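Local structure of hydroxyethylphosphonate dioxygenase (Streptomyces albus, 6B9R) at residues 99-113 and 122-134. The protein probably catalyses the iron-dependent, oxygen-consuming cleavage of 2-hydroxyethylphosphonate to hydroxymethylphosphonate, a step in phosphonate metabolism. Residues are numbered along the deposited sequence; the frame is centred on the assembly and turned at random.
With 2HE ((2-hydroxyethyl)phosphonic acid), chain F.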
loop_
_atom_site.group_PDB
_atom_site.type_symbol
_atom_site.label_atom_id
_atom_site.label_comp_id
_atom_site.label_asym_id
_atom_site.label_seq_id
_atom_site.Cartn_x
_atom_site.Cartn_y
_atom_site.Cartn_z
ATOM N N ARG A 99 0.051 27.031 -18.584
ATOM C CA ARG A 99 -1.378 27.301 -18.500
ATOM C C ARG A 99 -1.582 28.521 -17.618
ATOM O O ARG A 99 -1.057 28.579 -16.501
ATOM C CB ARG A 99 -2.154 26.123 -17.904
ATOM C CG ARG A 99 -2.439 24.994 -18.855
ATOM C CD ARG A 99 -2.243 23.658 -18.167
ATOM N NE ARG A 99 -0.830 23.437 -17.897
ATOM C CZ ARG A 99 -0.318 23.094 -16.722
ATOM N NH1 ARG A 99 -1.108 22.907 -15.669
ATOM N NH2 ARG A 99 0.994 22.930 -16.613
ATOM N N ILE A 100 -2.342 29.490 -18.110
ATOM C CA ILE A 100 -2.753 30.643 -17.318
ATOM C C ILE A 100 -4.224 30.464 -16.998
ATOM O O ILE A 100 -5.031 30.206 -17.898
ATOM C CB ILE A 100 -2.507 31.967 -18.059
ATOM C CG1 ILE A 100 -1.008 32.201 -18.238
ATOM C CG2 ILE A 100 -3.155 33.122 -17.300
ATOM C CD1 ILE A 100 -0.671 33.246 -19.257
ATOM N N ILE A 101 -4.572 30.572 -15.721
ATOM C CA ILE A 101 -5.948 30.420 -15.273
ATOM C C ILE A 101 -6.376 31.709 -14.592
ATOM O O ILE A 101 -5.650 32.246 -13.745
ATOM C CB ILE A 101 -6.119 29.209 -14.339
ATOM C CG1 ILE A 101 -5.811 27.921 -15.108
ATOM C CG2 ILE A 101 -7.533 29.171 -13.767
ATOM C CD1 ILE A 101 -6.207 26.652 -14.385
ATOM N N GLU A 102 -7.542 32.211 -14.986
ATOM C CA GLU A 102 -8.100 33.425 -14.424
ATOM C C GLU A 102 -9.038 33.072 -13.283
ATOM O O GLU A 102 -9.723 32.046 -13.317
ATOM C CB GLU A 102 -8.856 34.218 -15.491
ATOM C CG GLU A 102 -8.065 34.449 -16.763
ATOM C CD GLU A 102 -8.574 35.647 -17.545
ATOM O OE1 GLU A 102 -7.799 36.202 -18.353
ATOM O OE2 GLU A 102 -9.743 36.039 -17.341
ATOM N N ARG A 103 -9.048 33.919 -12.264
ATOM C CA ARG A 103 -9.969 33.800 -11.147
ATOM C C ARG A 103 -10.383 35.196 -10.730
ATOM O O ARG A 103 -9.545 36.099 -10.643
ATOM C CB ARG A 103 -9.342 33.080 -9.947
ATOM C CG ARG A 103 -8.962 31.627 -10.170
ATOM C CD ARG A 103 -8.420 31.051 -8.875
ATOM N NE ARG A 103 -7.895 29.694 -9.016
ATOM C CZ ARG A 103 -7.386 28.998 -8.006
ATOM N NH1 ARG A 103 -7.338 29.545 -6.793
ATOM N NH2 ARG A 103 -6.928 27.764 -8.203
ATOM N N GLY A 104 -11.670 35.366 -10.451
ATOM C CA GLY A 104 -12.142 36.680 -10.055
ATOM C C GLY A 104 -11.956 37.743 -11.114
ATOM O O GLY A 104 -11.716 38.904 -10.775
ATOM N N GLY A 105 -12.035 37.374 -12.393
ATOM C CA GLY A 105 -12.043 38.338 -13.474
ATOM C C GLY A 105 -10.708 38.635 -14.128
ATOM O O GLY A 105 -10.675 39.403 -15.100
ATOM N N GLY A 106 -9.613 38.056 -13.643
ATOM C CA GLY A 106 -8.313 38.306 -14.217
ATOM C C GLY A 106 -7.382 37.126 -14.031
ATOM O O GLY A 106 -7.644 36.231 -13.220
ATOM N N PRO A 107 -6.288 37.091 -14.794
ATOM C CA PRO A 107 -5.283 36.034 -14.604
ATOM C C PRO A 107 -4.851 35.952 -13.148
ATOM O O PRO A 107 -4.620 36.970 -12.492
ATOM C CB PRO A 107 -4.130 36.474 -15.514
ATOM C CG PRO A 107 -4.778 37.343 -16.555
ATOM C CD PRO A 107 -5.899 38.051 -15.843
ATOM N N TYR A 108 -4.767 34.734 -12.636
ATOM C CA TYR A 108 -4.471 34.516 -11.226
ATOM C C TYR A 108 -3.223 33.677 -11.006
ATOM O O TYR A 108 -2.404 34.017 -10.148
ATOM C CB TYR A 108 -5.686 33.861 -10.534
ATOM C CG TYR A 108 -5.685 34.017 -9.028
ATOM C CD1 TYR A 108 -6.280 35.121 -8.422
ATOM C CD2 TYR A 108 -5.062 33.075 -8.214
ATOM C CE1 TYR A 108 -6.271 35.275 -7.044
ATOM C CE2 TYR A 108 -5.045 33.219 -6.837
ATOM C CZ TYR A 108 -5.645 34.325 -6.256
ATOM O OH TYR A 108 -5.629 34.465 -4.881
ATOM N N TYR A 109 -3.045 32.605 -11.778
ATOM C CA TYR A 109 -1.853 31.768 -11.725
ATOM C C TYR A 109 -1.390 31.466 -13.145
ATOM O O TYR A 109 -2.205 31.364 -14.064
ATOM C CB TYR A 109 -2.107 30.415 -11.046
ATOM C CG TYR A 109 -2.495 30.416 -9.584
ATOM C CD1 TYR A 109 -1.827 31.204 -8.652
ATOM C CD2 TYR A 109 -3.507 29.580 -9.129
ATOM C CE1 TYR A 109 -2.180 31.174 -7.314
ATOM C CE2 TYR A 109 -3.866 29.542 -7.798
ATOM C CZ TYR A 109 -3.199 30.339 -6.892
ATOM O OH TYR A 109 -3.562 30.292 -5.566
ATOM N N GLU A 110 -0.080 31.321 -13.321
ATOM C CA GLU A 110 0.467 30.595 -14.462
ATOM C C GLU A 110 1.099 29.312 -13.955
ATOM O O GLU A 110 1.969 29.357 -13.075
ATOM C CB GLU A 110 1.522 31.398 -15.234
ATOM C CG GLU A 110 2.065 30.591 -16.432
ATOM C CD GLU A 110 3.246 31.233 -17.151
ATOM O OE1 GLU A 110 3.743 32.273 -16.687
ATOM O OE2 GLU A 110 3.678 30.675 -18.186
ATOM N N TYR A 111 0.658 28.180 -14.511
ATOM C CA TYR A 111 1.157 26.856 -14.164
ATOM C C TYR A 111 2.136 26.355 -15.218
ATOM O O TYR A 111 1.930 26.561 -16.418
ATOM C CB TYR A 111 0.028 25.827 -14.068
ATOM C CG TYR A 111 -1.073 26.074 -13.070
ATOM C CD1 TYR A 111 -2.173 26.855 -13.403
ATOM C CD2 TYR A 111 -1.047 25.475 -11.815
ATOM C CE1 TYR A 111 -3.204 27.056 -12.507
ATOM C CE2 TYR A 111 -2.076 25.674 -10.905
ATOM C CZ TYR A 111 -3.151 26.466 -11.261
ATOM O OH TYR A 111 -4.182 26.660 -10.373
ATOM N N ARG A 112 3.177 25.657 -14.767
ATOM C CA ARG A 112 4.107 24.969 -15.657
ATOM C C ARG A 112 4.434 23.607 -15.060
ATOM O O ARG A 112 4.766 23.519 -13.872
ATOM C CB ARG A 112 5.399 25.787 -15.858
ATOM C CG ARG A 112 5.189 27.086 -16.623
ATOM C CD ARG A 112 6.495 27.830 -16.853
ATOM N NE ARG A 112 6.255 29.191 -17.316
ATOM C CZ ARG A 112 7.165 30.161 -17.278
ATOM N NH1 ARG A 112 8.380 29.921 -16.798
ATOM N NH2 ARG A 112 6.854 31.374 -17.716
ATOM N N ASP A 113 4.338 22.549 -15.870
ATOM C CA ASP A 113 4.790 21.243 -15.411
ATOM C C ASP A 113 6.290 21.240 -15.187
ATOM O O ASP A 113 7.050 21.891 -15.914
ATOM C CB ASP A 113 4.488 20.145 -16.431
ATOM C CG ASP A 113 3.017 19.973 -16.701
ATOM O OD1 ASP A 113 2.190 20.369 -15.863
ATOM O OD2 ASP A 113 2.701 19.439 -17.773
ATOM N N TYR A 122 4.233 12.065 -7.988
ATOM C CA TYR A 122 4.453 13.510 -8.003
ATOM C C TYR A 122 3.530 14.170 -9.009
ATOM O O TYR A 122 3.346 13.667 -10.125
ATOM C CB TYR A 122 5.875 13.873 -8.409
ATOM C CG TYR A 122 6.978 13.466 -7.488
ATOM C CD1 TYR A 122 7.208 14.149 -6.295
ATOM C CD2 TYR A 122 7.846 12.444 -7.847
ATOM C CE1 TYR A 122 8.248 13.775 -5.459
ATOM C CE2 TYR A 122 8.887 12.080 -7.033
ATOM C CZ TYR A 122 9.087 12.744 -5.841
ATOM O OH TYR A 122 10.139 12.363 -5.037
ATOM N N ARG A 123 2.975 15.316 -8.619
ATOM C CA ARG A 123 2.362 16.270 -9.547
ATOM C C ARG A 123 2.965 17.635 -9.236
ATOM O O ARG A 123 2.340 18.471 -8.565
ATOM C CB ARG A 123 0.838 16.275 -9.428
ATOM C CG ARG A 123 0.186 14.958 -9.913
ATOM C CD ARG A 123 0.266 14.829 -11.423
ATOM N NE ARG A 123 -0.403 13.611 -11.915
ATOM C CZ ARG A 123 0.184 12.421 -11.987
ATOM N NH1 ARG A 123 1.438 12.279 -11.605
ATOM N NH2 ARG A 123 -0.484 11.374 -12.456
ATOM N N PRO A 124 4.194 17.890 -9.701
ATOM C CA PRO A 124 4.921 19.089 -9.265
ATOM C C PRO A 124 4.805 20.230 -10.255
ATOM O O PRO A 124 5.257 20.119 -11.401
ATOM C CB PRO A 124 6.361 18.588 -9.166
ATOM C CG PRO A 124 6.454 17.568 -10.297
ATOM C CD PRO A 124 5.064 16.986 -10.466
ATOM N N GLU A 125 4.219 21.343 -9.827
ATOM C CA GLU A 125 3.981 22.469 -10.712
ATOM C C GLU A 125 4.761 23.676 -10.211
ATOM O O GLU A 125 4.774 23.960 -9.010
ATOM C CB GLU A 125 2.479 22.804 -10.807
ATOM C CG GLU A 125 1.610 21.649 -11.303
ATOM C CD GLU A 125 1.633 21.496 -12.814
ATOM O OE1 GLU A 125 1.156 22.413 -13.511
ATOM O OE2 GLU A 125 2.129 20.455 -13.301
ATOM N N TRP A 126 5.456 24.331 -11.135
ATOM C CA TRP A 126 5.891 25.706 -10.967
ATOM C C TRP A 126 4.671 26.595 -11.158
ATOM O O TRP A 126 3.922 26.412 -12.122
ATOM C CB TRP A 126 6.973 26.008 -12.005
ATOM C CG TRP A 126 7.497 27.416 -12.088
ATOM C CD1 TRP A 126 8.674 27.883 -11.572
ATOM C CD2 TRP A 126 6.889 28.529 -12.770
ATOM N NE1 TRP A 126 8.825 29.218 -11.874
ATOM C CE2 TRP A 126 7.746 29.637 -12.607
ATOM C CE3 TRP A 126 5.695 28.697 -13.486
ATOM C CZ2 TRP A 126 7.450 30.897 -13.137
ATOM C CZ3 TRP A 126 5.404 29.951 -14.020
ATOM C CH2 TRP A 126 6.280 31.030 -13.842
ATOM N N ILE A 127 4.434 27.532 -10.236
ATOM C CA ILE A 127 3.235 28.364 -10.320
ATOM C C ILE A 127 3.592 29.789 -9.919
ATOM O O ILE A 127 4.024 30.030 -8.788
ATOM C CB ILE A 127 2.080 27.845 -9.443
ATOM C CG1 ILE A 127 1.812 26.352 -9.709
ATOM C CG2 ILE A 127 0.829 28.684 -9.707
ATOM C CD1 ILE A 127 0.792 25.733 -8.786
ATOM N N SER A 128 3.407 30.736 -10.835
ATOM C CA SER A 128 3.660 32.134 -10.516
ATOM C C SER A 128 2.385 32.784 -10.005
ATOM O O SER A 128 1.298 32.562 -10.542
ATOM C CB SER A 128 4.184 32.901 -11.729
ATOM O OG SER A 128 3.178 33.035 -12.704
ATOM N N MET A 129 2.525 33.597 -8.963
ATOM C CA MET A 129 1.397 34.354 -8.443
ATOM C C MET A 129 1.170 35.570 -9.329
ATOM O O MET A 129 2.045 36.435 -9.437
ATOM C CB MET A 129 1.660 34.772 -7.000
ATOM C CG MET A 129 1.412 33.676 -5.974
ATOM S SD MET A 129 2.613 32.327 -6.046
ATOM C CE MET A 129 1.655 31.041 -6.858
ATOM N N LEU A 130 0.004 35.635 -9.973
ATOM C CA LEU A 130 -0.317 36.762 -10.839
ATOM C C LEU A 130 -1.227 37.787 -10.175
ATOM O O LEU A 130 -1.469 38.844 -10.765
ATOM C CB LEU A 130 -0.975 36.271 -12.135
ATOM C CG LEU A 130 -0.250 35.169 -12.902
ATOM C CD1 LEU A 130 -1.070 34.732 -14.128
ATOM C CD2 LEU A 130 1.152 35.621 -13.291
ATOM N N ARG A 131 -1.750 37.494 -8.986
ATOM C CA ARG A 131 -2.622 38.412 -8.265
ATOM C C ARG A 131 -1.795 39.103 -7.186
ATOM O O ARG A 131 -1.175 38.435 -6.350
ATOM C CB ARG A 131 -3.818 37.678 -7.654
ATOM C CG ARG A 131 -4.788 38.562 -6.876
ATOM C CD ARG A 131 -5.428 39.641 -7.756
ATOM N NE ARG A 131 -6.052 39.104 -8.970
ATOM C CZ ARG A 131 -7.262 38.551 -9.015
ATOM N NH1 ARG A 131 -7.989 38.441 -7.909
ATOM N NH2 ARG A 131 -7.746 38.096 -10.167
ATOM N N VAL A 132 -1.805 40.433 -7.197
ATOM C CA VAL A 132 -1.010 41.250 -6.285
ATOM C C VAL A 132 -1.933 41.860 -5.239
ATOM O O VAL A 132 -2.953 42.467 -5.586
ATOM C CB VAL A 132 -0.252 42.351 -7.046
ATOM C CG1 VAL A 132 0.353 43.351 -6.072
ATOM C CG2 VAL A 132 0.825 41.739 -7.927
ATOM N N VAL A 133 -1.579 41.703 -3.965
ATOM C CA VAL A 133 -2.366 42.257 -2.875
ATOM C C VAL A 133 -1.554 43.343 -2.175
ATOM O O VAL A 133 -0.323 43.410 -2.275
ATOM C CB VAL A 133 -2.808 41.188 -1.860
ATOM C CG1 VAL A 133 -3.756 40.172 -2.515
ATOM C CG2 VAL A 133 -1.581 40.523 -1.233
ATOM N N GLU A 134 -2.264 44.189 -1.435
ATOM C CA GLU A 134 -1.649 45.283 -0.698
ATOM C C GLU A 134 -1.735 45.112 0.812
ATOM O O GLU A 134 -1.301 46.006 1.550
ATOM C CB GLU A 134 -2.285 46.617 -1.112
ATOM C CG GLU A 134 -2.006 46.991 -2.557
ATOM C CD GLU A 134 -2.492 48.379 -2.910
ATOM O OE1 GLU A 134 -3.590 48.769 -2.453
ATOM O OE2 GLU A 134 -1.769 49.083 -3.645
HETATM O O3 2HE F . -3.890 24.273 -5.958
HETATM P P 2HE F . -4.048 25.534 -6.731
HETATM O O1 2HE F . -5.427 26.262 -6.335
HETATM O O2 2HE F . -4.017 25.259 -8.323
HETATM C CA 2HE F . -2.645 26.569 -6.253
HETATM C CB 2HE F . -1.432 25.652 -6.123
HETATM O O4 2HE F . -1.459 24.911 -4.893
HETATM O O HOH W 1 -4.929 39.583 -11.378
HETATM O O HOH W 2 -1.846 34.752 -7.426
HETATM O O HOH W 3 4.321 34.186 -15.178
#
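Glu125 OE1 is gripped end-on by both terminal nitrogens of Arg99, NH2 at 3.1 Å and NH1 at 3.2 Å, and lies in the guanidinium plane. The other oxygen, Glu125 OE2, sits 2.6 Å from Asp113 OD1, so one of these acids probably carries a proton. Asp113 OD1 also pairs with Arg99 NH2, while its OD2 makes a salt bridge to Arg30 of the second subunit, which brings this charge cluster to the dimer interface. On the other face of the sheet, the guanidinium of Arg112 lies flat on the six-membered ring of Trp126, planes 10° apart, in a cation-pi stack. Its chain stays extended from CG to NE (chi2 -177°, chi3 -167°) and runs alongside the indole, while NE and NH2 both reach Glu110 OE2, which is also hydrogen-bonded to Ser98 OG. With a leucine here in place of Arg112, the Glu110 carboxylate would probably be left without its guanidinium mate and the Trp126 face without its stacked cover. At the turn end, Arg131 folds back so that the CD1 edge of the Tyr108 ring points into one face of its guanidinium, the planes nearly perpendicular, with NH2 2.7 Å from Arg103 O. Beside the substrate, Ile127 CD1 packs 3.6 Å from Tyr111 CD2 and also touches 2HE CB. Tyr111 OH donates a very short bond to 2HE O2, and Arg103 NH2 holds 2HE O1 at 2.8 Å. Strands 106-113 and 123-129 thus form an antiparallel beta hairpin; strand 99-103 pairs along the other edge of 106-113, with a classic bulge where Tyr108 and Tyr109 face Ile101. The face carrying Tyr109, Tyr111 and Ile127, with Arg103, lines one side of the phosphonate pocket beside the iron.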